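PDB 5GVV: glycosyl transferase family 8 from Streptococcus pneumoniae, which transfers galactose from UDP-galactose to the terminal glucose of the already glycosylated pneumococcal serine-rich repeat protein PsrP. Local coordinates for residues 35-41 / 61-67; 54-58 / 255-259; 100-104 / 118-123; 141-145 / 196-200. All coordinates share one frame; numbering follows the deposited sequence.

Overall arrangement
Contacts 1, 3 and 4 belong to the GT-A-type glycosyltransferase domain, while contact 2 packs helix 45-57 against the distant helix 255-263. Contact 1 is the most central and pairs two largely buried strands at one edge of the mixed sheet; contacts 2 and 4 are also buried, though farther from the chain centre, and contact 3, partly buried, crosses from strand 101-105 of the same sheet to the end of helix 116-119. Contacts 1 and 2 share the unit 34-66, and Leu55 of the helix packs on Ile36. Contacts 3 and 4 touch through Leu103 and Val145. Backbone bonds and a buried charge network dominate contact 1, apolar side chains contact 2, a lysine bound to carbonyls contact 3, and asparagine amides contact 4.

Contact 1 (35-41 / 61-67); sequences KIYLLNQ and DLIDCKL
Strands 35-40 and 61-66 run parallel, residue beside residue from Lys35 and Asp61 to Asn40 and Lys66. They are the two strands of a right-handed beta-alpha-beta crossover through helix 45-57, at the edge of the nucleotide-binding half of a GT-A fold. The backbone bonds show the usual parallel pattern: Ile36, Leu38 and Asn40 each bond in both directions, as from Ile36 N to Asp61 O and from Ile63 N to Ile36 O, and the last of the series ties Leu67 N to Asn40 O at 2.7 Å. The face with Tyr37, Leu39, Ile63 and Cys65 packs mainly through apolar contacts. Ile63 lies alongside Tyr37 and sets CG1 over one face of the ring, 4.1 Å from its centroid, a CH-pi contact, whereas Cys65 SG meets the ring edge in plane, 3.6 Å from Tyr37 CD1. Tyr37 OH and Lys35 NZ reach on to Glu99. Farther along, Leu67 CD1 packs on Leu39 CB at 3.5 Å. The face carrying Leu38 and Asn40 turns toward helix 45-57 and ends in a buried polar cluster. With CG of Asn40 held between its backbone N and carbonyl carbon (chi1 72°), the amide reaches across to the second strand. Lys66 NZ bridges to Asp64 OD2, also bonds Ile43 O, and approaches Asn40 OD1 in the carbonyl plane on a lone pair, 2.8 Å away. Asn40 ND2, its partners close to the amide plane, gives one hydrogen to Leu38 O and the other to Asp64 OD1 at 2.8 Å.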
# COMPACT_ATOMS: atom_id res chain seq x y z
N LYS A 35 -16.60 1.58 16.22
CA LYS A 35 -15.60 0.78 16.91
C LYS A 35 -15.18 -0.32 15.95
O LYS A 35 -15.91 -1.29 15.74
CB LYS A 35 -16.15 0.19 18.20
CG LYS A 35 -15.12 -0.57 19.02
CD LYS A 35 -15.71 -0.99 20.35
CE LYS A 35 -14.72 -1.78 21.19
NZ LYS A 35 -15.40 -2.28 22.42
N ILE A 36 -14.02 -0.13 15.33
CA ILE A 36 -13.54 -1.05 14.30
C ILE A 36 -12.52 -2.05 14.84
O ILE A 36 -11.48 -1.66 15.37
CB ILE A 36 -12.92 -0.28 13.12
CG1 ILE A 36 -13.99 0.57 12.42
CG2 ILE A 36 -12.28 -1.24 12.13
CD1 ILE A 36 -13.45 1.45 11.31
N TYR A 37 -12.83 -3.34 14.70
CA TYR A 37 -11.86 -4.39 15.00
C TYR A 37 -11.17 -4.78 13.69
O TYR A 37 -11.82 -4.86 12.65
CB TYR A 37 -12.56 -5.62 15.59
CG TYR A 37 -13.24 -5.40 16.92
CD1 TYR A 37 -12.66 -5.86 18.10
CD2 TYR A 37 -14.48 -4.78 17.01
CE1 TYR A 37 -13.28 -5.69 19.32
CE2 TYR A 37 -15.12 -4.61 18.24
CZ TYR A 37 -14.50 -5.06 19.39
OH TYR A 37 -15.11 -4.90 20.62
N LEU A 38 -9.86 -5.02 13.74
CA LEU A 38 -9.16 -5.52 12.56
C LEU A 38 -8.35 -6.76 12.90
O LEU A 38 -7.32 -6.68 13.57
CB LEU A 38 -8.25 -4.44 11.96
CG LEU A 38 -7.36 -4.87 10.79
CD1 LEU A 38 -8.20 -5.49 9.69
CD2 LEU A 38 -6.58 -3.67 10.25
N LEU A 39 -8.83 -7.91 12.44
CA LEU A 39 -8.13 -9.17 12.67
C LEU A 39 -6.95 -9.28 11.70
O LEU A 39 -7.12 -9.16 10.49
CB LEU A 39 -9.09 -10.35 12.50
CG LEU A 39 -9.87 -10.77 13.76
CD1 LEU A 39 -10.82 -9.68 14.20
CD2 LEU A 39 -10.63 -12.09 13.54
N ASN A 40 -5.76 -9.50 12.24
CA ASN A 40 -4.56 -9.58 11.42
C ASN A 40 -3.43 -10.29 12.16
O ASN A 40 -3.53 -10.55 13.36
CB ASN A 40 -4.09 -8.18 11.00
CG ASN A 40 -3.49 -7.39 12.16
OD1 ASN A 40 -2.28 -7.15 12.20
ND2 ASN A 40 -4.33 -6.97 13.10
N GLN A 41 -2.35 -10.61 11.44
CA GLN A 41 -1.18 -11.23 12.04
C GLN A 41 0.03 -10.33 11.96
O GLN A 41 0.87 -10.32 12.86
CB GLN A 41 -0.82 -12.54 11.33
CG GLN A 41 -1.86 -13.63 11.38
CD GLN A 41 -1.31 -14.95 10.86
OE1 GLN A 41 -1.51 -15.30 9.69
NE2 GLN A 41 -0.61 -15.67 11.72
N ASP A 61 -13.16 4.06 17.61
CA ASP A 61 -11.87 3.51 18.02
C ASP A 61 -11.39 2.47 17.01
O ASP A 61 -12.13 2.09 16.09
CB ASP A 61 -11.97 2.88 19.41
CG ASP A 61 -10.71 3.08 20.24
OD1 ASP A 61 -9.65 3.41 19.66
OD2 ASP A 61 -10.79 2.89 21.47
N LEU A 62 -10.15 2.02 17.17
CA LEU A 62 -9.59 0.98 16.30
C LEU A 62 -8.90 -0.08 17.15
O LEU A 62 -7.98 0.22 17.91
CB LEU A 62 -8.61 1.59 15.29
CG LEU A 62 -7.94 0.59 14.34
CD1 LEU A 62 -8.99 -0.20 13.55
CD2 LEU A 62 -6.98 1.29 13.38
N ILE A 63 -9.35 -1.33 17.01
CA ILE A 63 -8.86 -2.41 17.85
C ILE A 63 -7.99 -3.36 17.05
O ILE A 63 -8.45 -3.94 16.07
CB ILE A 63 -10.04 -3.22 18.47
CG1 ILE A 63 -11.13 -2.27 18.98
CG2 ILE A 63 -9.53 -4.14 19.57
CD1 ILE A 63 -10.66 -1.36 20.11
N ASP A 64 -6.73 -3.51 17.47
CA ASP A 64 -5.79 -4.41 16.81
C ASP A 64 -6.00 -5.81 17.34
O ASP A 64 -5.64 -6.11 18.48
CB ASP A 64 -4.35 -3.94 17.05
CG ASP A 64 -3.32 -4.78 16.30
OD1 ASP A 64 -3.71 -5.72 15.58
OD2 ASP A 64 -2.11 -4.47 16.42
N CYS A 65 -6.59 -6.68 16.52
CA CYS A 65 -6.83 -8.05 16.94
C CYS A 65 -5.77 -8.96 16.33
O CYS A 65 -5.89 -9.40 15.19
CB CYS A 65 -8.24 -8.49 16.55
SG CYS A 65 -9.51 -7.44 17.29
N LYS A 66 -4.73 -9.24 17.10
CA LYS A 66 -3.59 -10.01 16.61
C LYS A 66 -3.82 -11.51 16.71
O LYS A 66 -3.92 -12.08 17.80
CB LYS A 66 -2.31 -9.61 17.34
CG LYS A 66 -1.66 -8.33 16.79
CD LYS A 66 -1.24 -8.53 15.34
CE LYS A 66 -0.33 -7.41 14.83
NZ LYS A 66 -1.08 -6.17 14.48
N LEU A 67 -3.92 -12.16 15.55
CA LEU A 67 -4.06 -13.61 15.50
C LEU A 67 -2.69 -14.28 15.56
O LEU A 67 -2.26 -14.94 14.62
CB LEU A 67 -4.83 -14.05 14.25
CG LEU A 67 -6.31 -13.67 14.18
CD1 LEU A 67 -6.45 -12.26 13.70
CD2 LEU A 67 -7.08 -14.59 13.26

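Contact 2 (54-58 / 255-259); sequences YLQEM and WSVIL
Tyr54 lays the CD2-CE2 side of its ring over one face of the Trp255 indole, where the last turn of helix 45-57 meets the first turn of helix 255-263. This is the tight part of the contact: Tyr54 CE2 comes to 3.3 Å from Trp255 CG, and the tyrosine plane is inclined by 32° to the five-membered ring, so the pair is oblique. Ile258 CD1 lies over the opposite indole face at the rim, so the indole lies between Tyr54 of the other helix and Ile258 of its own, while Trp255 NE1 bonds Glu21 of helix 17-30. Leu259 fits between Tyr54 and Met58 with one methyl for each: CD1 reaches Tyr54 CD1 at 3.5 Å, and CD2 lies 3.7 Å from Met58 CG. Met58, a selenomethionine, bends at its third torsion (chi3 -69°), which brings CE to the edge of the indole, 4.0 Å from Trp255 CZ3, as SE rests near Ile258 CG2. Packing is looser at the partly exposed Glu57, whose OE1 passes 3.9 Å from Leu259 CD1 in van der Waals contact. Another copy of the protein covers part of Tyr54 through its Leu252, and Ser256 OG bonds Ser256 OG of that subunit. With no hydrogen bond joining the two segments, their association rests on shape and on the burial of aromatic and aliphatic surface.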
# COMPACT_ATOMS: atom_id res chain seq x y z
N TYR A 54 -7.45 8.76 14.02
CA TYR A 54 -8.51 9.20 13.11
C TYR A 54 -9.86 8.71 13.61
O TYR A 54 -10.82 9.48 13.68
CB TYR A 54 -8.27 8.67 11.70
CG TYR A 54 -7.01 9.18 11.04
CD1 TYR A 54 -6.41 10.37 11.46
CD2 TYR A 54 -6.42 8.48 9.99
CE1 TYR A 54 -5.26 10.84 10.85
CE2 TYR A 54 -5.26 8.94 9.39
CZ TYR A 54 -4.69 10.11 9.82
OH TYR A 54 -3.54 10.57 9.21
N LEU A 55 -9.93 7.43 13.94
CA LEU A 55 -11.18 6.82 14.37
C LEU A 55 -11.71 7.48 15.64
O LEU A 55 -12.90 7.74 15.76
CB LEU A 55 -11.01 5.31 14.58
CG LEU A 55 -11.43 4.40 13.43
CD1 LEU A 55 -12.92 4.56 13.16
CD2 LEU A 55 -10.64 4.73 12.17
N GLN A 56 -10.80 7.75 16.58
CA GLN A 56 -11.18 8.39 17.84
C GLN A 56 -11.69 9.82 17.63
O GLN A 56 -12.63 10.26 18.30
CB GLN A 56 -10.00 8.37 18.82
CG GLN A 56 -9.60 6.96 19.27
CD GLN A 56 -8.39 6.96 20.17
OE1 GLN A 56 -7.71 7.97 20.32
NE2 GLN A 56 -8.11 5.81 20.78
N GLU A 57 -11.06 10.54 16.71
CA GLU A 57 -11.46 11.91 16.42
C GLU A 57 -12.86 11.94 15.81
O GLU A 57 -13.55 12.97 15.89
CB GLU A 57 -10.43 12.59 15.51
CG GLU A 57 -9.12 12.89 16.22
CD GLU A 57 -8.05 13.49 15.32
OE1 GLU A 57 -8.15 13.35 14.08
OE2 GLU A 57 -7.10 14.09 15.86
N MSE A 58 -13.27 10.84 15.26
CA MSE A 58 -14.59 10.73 14.65
C MSE A 58 -15.55 10.06 15.63
O MSE A 58 -16.66 9.71 15.26
CB MSE A 58 -14.55 10.02 13.29
CG MSE A 58 -13.77 10.84 12.25
SE MSE A 58 -13.89 9.82 10.56
CE MSE A 58 -12.88 8.21 10.69
N TRP A 255 -6.97 10.96 4.24
CA TRP A 255 -7.74 10.86 5.47
C TRP A 255 -8.19 12.24 5.92
O TRP A 255 -9.23 12.40 6.56
CB TRP A 255 -6.91 10.19 6.56
CG TRP A 255 -6.99 8.69 6.55
CD1 TRP A 255 -6.05 7.81 6.09
CD2 TRP A 255 -8.08 7.91 7.03
NE1 TRP A 255 -6.50 6.52 6.25
CE2 TRP A 255 -7.74 6.55 6.84
CE3 TRP A 255 -9.31 8.21 7.62
CZ2 TRP A 255 -8.60 5.50 7.20
CZ3 TRP A 255 -10.16 7.18 7.98
CH2 TRP A 255 -9.80 5.84 7.77
N SER A 256 -7.39 13.25 5.57
CA SER A 256 -7.70 14.64 5.90
C SER A 256 -9.03 15.09 5.29
O SER A 256 -9.78 15.83 5.93
CB SER A 256 -6.56 15.55 5.44
OG SER A 256 -6.37 15.44 4.04
N VAL A 257 -9.32 14.65 4.06
CA VAL A 257 -10.61 14.93 3.44
C VAL A 257 -11.75 14.36 4.29
O VAL A 257 -12.77 15.01 4.52
CB VAL A 257 -10.71 14.33 2.02
CG1 VAL A 257 -12.15 14.42 1.50
CG2 VAL A 257 -9.75 15.02 1.08
N ILE A 258 -11.57 13.12 4.74
CA ILE A 258 -12.59 12.43 5.52
C ILE A 258 -12.82 13.13 6.86
O ILE A 258 -13.96 13.37 7.26
CB ILE A 258 -12.21 10.96 5.75
CG1 ILE A 258 -12.06 10.24 4.40
CG2 ILE A 258 -13.24 10.25 6.65
CD1 ILE A 258 -11.46 8.85 4.50
N LEU A 259 -11.72 13.44 7.55
CA LEU A 259 -11.80 14.13 8.84
C LEU A 259 -12.39 15.53 8.70
O LEU A 259 -13.19 15.96 9.53
CB LEU A 259 -10.41 14.19 9.48
CG LEU A 259 -9.83 12.83 9.89
CD1 LEU A 259 -8.35 12.95 10.18
CD2 LEU A 259 -10.57 12.27 11.10

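Contact 3 (100-104 / 118-123); sequences DKVLY and LFELDL
Lys101 NZ donates to two backbone carbonyls, Leu121 O at 2.6 Å and Phe119 O at 3.0 Å, and so joins strand 101-105 to the chain leaving helix 116-119. The ammonium lies somewhat out of each carbonyl plane, tilted by 27° at Phe119 and 29° at Leu121. Phe119 O lies at the helix C-terminus, whose partial negative charge probably favours the cation; Leu121 O belongs to the loop that follows. Lys101 starts out extended, with CG trans to the backbone N, then bends at chi3 (60°), which brings CE and NZ between the two carbonyl oxygens. The aliphatic part of the lysine is used as well: Leu123 places CD1 3.6 Å from Lys101 CD. Two residues along the strand, on the same side, Leu103 spreads its methyls against the helix. Its CD2 touches Leu118 CD2 at 3.7 Å, the two side chains meeting at about a right angle, and the same methyl approaches Phe119 CE1 at 4.0 Å, obliquely to the ring. Phe119 then continues onto Arg6 and Val8 of strand 6-11, the neighbour of strand 101-105 on one flank, while Leu103 and Lys101 touch Val145 and Leu147 of strand 145-149 on the other; Leu118 and Leu121 extend to Leu192 of strand 189-192, so this helix end lies across one face of the mixed sheet.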
# COMPACT_ATOMS: atom_id res chain seq x y z
N ASP A 100 -22.55 -7.42 21.53
CA ASP A 100 -23.47 -8.51 21.24
C ASP A 100 -23.79 -8.59 19.74
O ASP A 100 -24.13 -9.66 19.22
CB ASP A 100 -24.75 -8.38 22.07
CG ASP A 100 -24.49 -8.44 23.57
OD1 ASP A 100 -23.48 -9.06 23.98
OD2 ASP A 100 -25.29 -7.86 24.33
N LYS A 101 -23.67 -7.46 19.05
CA LYS A 101 -23.86 -7.42 17.59
C LYS A 101 -22.72 -6.68 16.90
O LYS A 101 -22.21 -5.68 17.41
CB LYS A 101 -25.21 -6.79 17.22
CG LYS A 101 -25.46 -6.68 15.72
CD LYS A 101 -26.91 -6.37 15.39
CE LYS A 101 -27.38 -5.06 15.99
NZ LYS A 101 -28.69 -4.63 15.41
N VAL A 102 -22.30 -7.20 15.74
CA VAL A 102 -21.20 -6.61 15.00
C VAL A 102 -21.37 -6.84 13.49
O VAL A 102 -21.93 -7.86 13.06
CB VAL A 102 -19.83 -7.15 15.51
CG1 VAL A 102 -19.75 -8.65 15.35
CG2 VAL A 102 -18.67 -6.45 14.81
N LEU A 103 -20.91 -5.89 12.68
CA LEU A 103 -20.94 -6.03 11.23
C LEU A 103 -19.57 -6.43 10.69
O LEU A 103 -18.63 -5.64 10.75
CB LEU A 103 -21.37 -4.72 10.58
CG LEU A 103 -21.34 -4.69 9.05
CD1 LEU A 103 -22.36 -5.68 8.48
CD2 LEU A 103 -21.60 -3.29 8.53
N TYR A 104 -19.46 -7.65 10.17
CA TYR A 104 -18.24 -8.04 9.47
C TYR A 104 -18.24 -7.55 8.02
O TYR A 104 -19.26 -7.60 7.34
CB TYR A 104 -18.02 -9.57 9.49
CG TYR A 104 -16.96 -9.98 8.50
CD1 TYR A 104 -15.61 -9.86 8.81
CD2 TYR A 104 -17.30 -10.43 7.23
CE1 TYR A 104 -14.63 -10.20 7.89
CE2 TYR A 104 -16.33 -10.77 6.30
CZ TYR A 104 -14.99 -10.66 6.64
OH TYR A 104 -14.02 -11.00 5.72
N LEU A 118 -28.70 -0.70 8.41
CA LEU A 118 -28.02 -1.99 8.52
C LEU A 118 -27.54 -2.24 9.94
O LEU A 118 -27.67 -3.34 10.47
CB LEU A 118 -26.85 -2.06 7.53
CG LEU A 118 -25.94 -3.28 7.64
CD1 LEU A 118 -26.73 -4.56 7.50
CD2 LEU A 118 -24.81 -3.23 6.61
N PHE A 119 -26.97 -1.20 10.56
CA PHE A 119 -26.50 -1.27 11.94
C PHE A 119 -27.64 -1.60 12.89
O PHE A 119 -27.45 -2.30 13.90
CB PHE A 119 -25.89 0.07 12.35
CG PHE A 119 -24.54 0.36 11.74
CD1 PHE A 119 -23.55 -0.62 11.71
CD2 PHE A 119 -24.26 1.61 11.21
CE1 PHE A 119 -22.30 -0.35 11.15
CE2 PHE A 119 -23.02 1.89 10.65
CZ PHE A 119 -22.04 0.91 10.62
N GLU A 120 -28.83 -1.10 12.58
CA GLU A 120 -29.98 -1.17 13.48
C GLU A 120 -30.91 -2.34 13.19
O GLU A 120 -31.97 -2.45 13.81
CB GLU A 120 -30.79 0.12 13.42
CG GLU A 120 -30.12 1.34 14.03
CD GLU A 120 -30.94 2.60 13.83
OE1 GLU A 120 -31.96 2.54 13.11
OE2 GLU A 120 -30.57 3.65 14.40
N LEU A 121 -30.54 -3.20 12.25
CA LEU A 121 -31.38 -4.34 11.91
C LEU A 121 -31.51 -5.26 13.11
O LEU A 121 -30.53 -5.52 13.81
CB LEU A 121 -30.81 -5.10 10.70
CG LEU A 121 -31.60 -6.34 10.28
CD1 LEU A 121 -33.03 -5.97 9.93
CD2 LEU A 121 -30.94 -7.04 9.11
N ASP A 122 -32.73 -5.74 13.36
CA ASP A 122 -32.95 -6.69 14.45
C ASP A 122 -32.81 -8.12 13.93
O ASP A 122 -33.51 -8.53 13.01
CB ASP A 122 -34.33 -6.49 15.08
CG ASP A 122 -34.44 -7.11 16.47
OD1 ASP A 122 -33.58 -7.95 16.83
OD2 ASP A 122 -35.39 -6.76 17.20
N LEU A 123 -31.88 -8.86 14.52
CA LEU A 123 -31.59 -10.22 14.08
C LEU A 123 -32.55 -11.26 14.65
O LEU A 123 -32.64 -12.38 14.13
CB LEU A 123 -30.16 -10.59 14.45
CG LEU A 123 -29.10 -9.70 13.79
CD1 LEU A 123 -27.80 -9.75 14.55
CD2 LEU A 123 -28.89 -10.14 12.35

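Contact 4 (141-145 / 196-200); sequences FNAGV and YNFQI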
# COMPACT_ATOMS: atom_id res chain seq x y z
N PHE A 141 -25.97 -17.49 0.82
CA PHE A 141 -25.62 -16.08 0.96
C PHE A 141 -24.15 -15.80 0.68
O PHE A 141 -23.30 -16.69 0.78
CB PHE A 141 -25.99 -15.59 2.36
CG PHE A 141 -25.37 -16.39 3.48
CD1 PHE A 141 -24.08 -16.12 3.92
CD2 PHE A 141 -26.09 -17.40 4.11
CE1 PHE A 141 -23.51 -16.86 4.95
CE2 PHE A 141 -25.53 -18.13 5.14
CZ PHE A 141 -24.24 -17.86 5.56
N ASN A 142 -23.85 -14.55 0.33
CA ASN A 142 -22.46 -14.12 0.21
C ASN A 142 -21.91 -13.75 1.58
O ASN A 142 -22.59 -13.07 2.36
CB ASN A 142 -22.32 -12.95 -0.76
CG ASN A 142 -20.88 -12.47 -0.89
OD1 ASN A 142 -20.41 -11.67 -0.08
ND2 ASN A 142 -20.18 -12.96 -1.90
N ALA A 143 -20.70 -14.19 1.88
CA ALA A 143 -20.15 -14.07 3.23
C ALA A 143 -19.39 -12.77 3.48
O ALA A 143 -18.89 -12.55 4.58
CB ALA A 143 -19.24 -15.26 3.52
N GLY A 144 -19.31 -11.92 2.46
CA GLY A 144 -18.51 -10.71 2.54
C GLY A 144 -19.12 -9.60 3.38
O GLY A 144 -18.43 -8.64 3.74
N VAL A 145 -20.41 -9.71 3.68
CA VAL A 145 -21.07 -8.74 4.55
C VAL A 145 -21.97 -9.50 5.51
O VAL A 145 -22.99 -10.06 5.11
CB VAL A 145 -21.94 -7.74 3.76
CG1 VAL A 145 -22.69 -6.81 4.72
CG2 VAL A 145 -21.09 -6.93 2.78
N TYR A 196 -26.87 -3.93 0.09
CA TYR A 196 -25.99 -3.96 1.26
C TYR A 196 -24.84 -4.94 1.07
O TYR A 196 -23.99 -5.12 1.96
CB TYR A 196 -26.80 -4.30 2.51
CG TYR A 196 -27.63 -3.15 3.01
CD1 TYR A 196 -27.03 -2.01 3.53
CD2 TYR A 196 -29.02 -3.20 2.98
CE1 TYR A 196 -27.77 -0.96 3.99
CE2 TYR A 196 -29.78 -2.14 3.44
CZ TYR A 196 -29.15 -1.02 3.94
OH TYR A 196 -29.89 0.04 4.41
N ASN A 197 -24.81 -5.56 -0.10
CA ASN A 197 -23.70 -6.40 -0.55
C ASN A 197 -23.86 -6.58 -2.05
O ASN A 197 -24.21 -7.67 -2.52
CB ASN A 197 -23.72 -7.75 0.16
CG ASN A 197 -22.44 -8.56 -0.08
OD1 ASN A 197 -21.64 -8.24 -0.96
ND2 ASN A 197 -22.27 -9.61 0.70
N PHE A 198 -23.64 -5.51 -2.80
CA PHE A 198 -23.90 -5.49 -4.23
C PHE A 198 -22.66 -6.00 -4.96
O PHE A 198 -21.65 -5.29 -5.09
CB PHE A 198 -24.25 -4.07 -4.68
CG PHE A 198 -24.88 -4.00 -6.05
CD1 PHE A 198 -24.09 -3.95 -7.19
CD2 PHE A 198 -26.26 -3.98 -6.20
CE1 PHE A 198 -24.66 -3.88 -8.46
CE2 PHE A 198 -26.85 -3.91 -7.46
CZ PHE A 198 -26.04 -3.86 -8.59
N GLN A 199 -22.75 -7.24 -5.44
CA GLN A 199 -21.58 -7.94 -5.95
C GLN A 199 -21.26 -7.61 -7.40
O GLN A 199 -21.42 -8.42 -8.32
CB GLN A 199 -21.74 -9.45 -5.70
CG GLN A 199 -21.79 -9.76 -4.19
CD GLN A 199 -22.72 -10.90 -3.85
OE1 GLN A 199 -22.57 -12.01 -4.37
NE2 GLN A 199 -23.70 -10.64 -2.98
N ILE A 200 -20.78 -6.38 -7.59
CA ILE A 200 -20.41 -5.87 -8.90
C ILE A 200 -19.24 -6.66 -9.50
O ILE A 200 -18.99 -6.61 -10.71
CB ILE A 200 -20.06 -4.37 -8.80
CG1 ILE A 200 -20.12 -3.69 -10.18
CG2 ILE A 200 -18.71 -4.16 -8.13
CD1 ILE A 200 -21.53 -3.36 -10.63
O HOH W 1 -24.01 -10.79 2.66
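Beside the manganese and UDP site, an Asx turn at Asn142 meets the loop that follows strand 189-192. Asn142 OD1 takes two hydrogen bonds from opposite faces of its carbonyl plane, one from Gly144 N at 2.8 Å, which closes the turn, and one from Asn197 ND2 at 2.9 Å. The two asparagine amides stand nearly perpendicular, their planes 85° apart. Asn197 ND2 also donates to a water, 2.9 Å away, that gives its own hydrogens to Asn142 O and Val145 O; the water thus ties Asn197 to the backbone at Asn142 and at Val145, just past the turn. Val145 and Asn197 run alongside each other in opposite directions, Val145 CG2 3.6 Å from Asn197 CG. The valine methyls also lie against Tyr196 O, a buried oxygen with no hydrogen-bond partner. Gln199, at the centre of an inverse gamma turn, sets NE2 3.5 Å from Asn142 CB; NE2 bonds Asn197 O at 3.0 Å and OE1 accepts from Cys134 N. Asn197 OD1 accepts from ND1 of His227, a manganese ligand, and Gly144 pairs through its backbone with Asp106, another. Asn197 is thus a second-shell residue that probably helps orient the histidine, in a site characteristic of GT-A glycosyltransferases with a DxD motif, here Asp106 and Asp108.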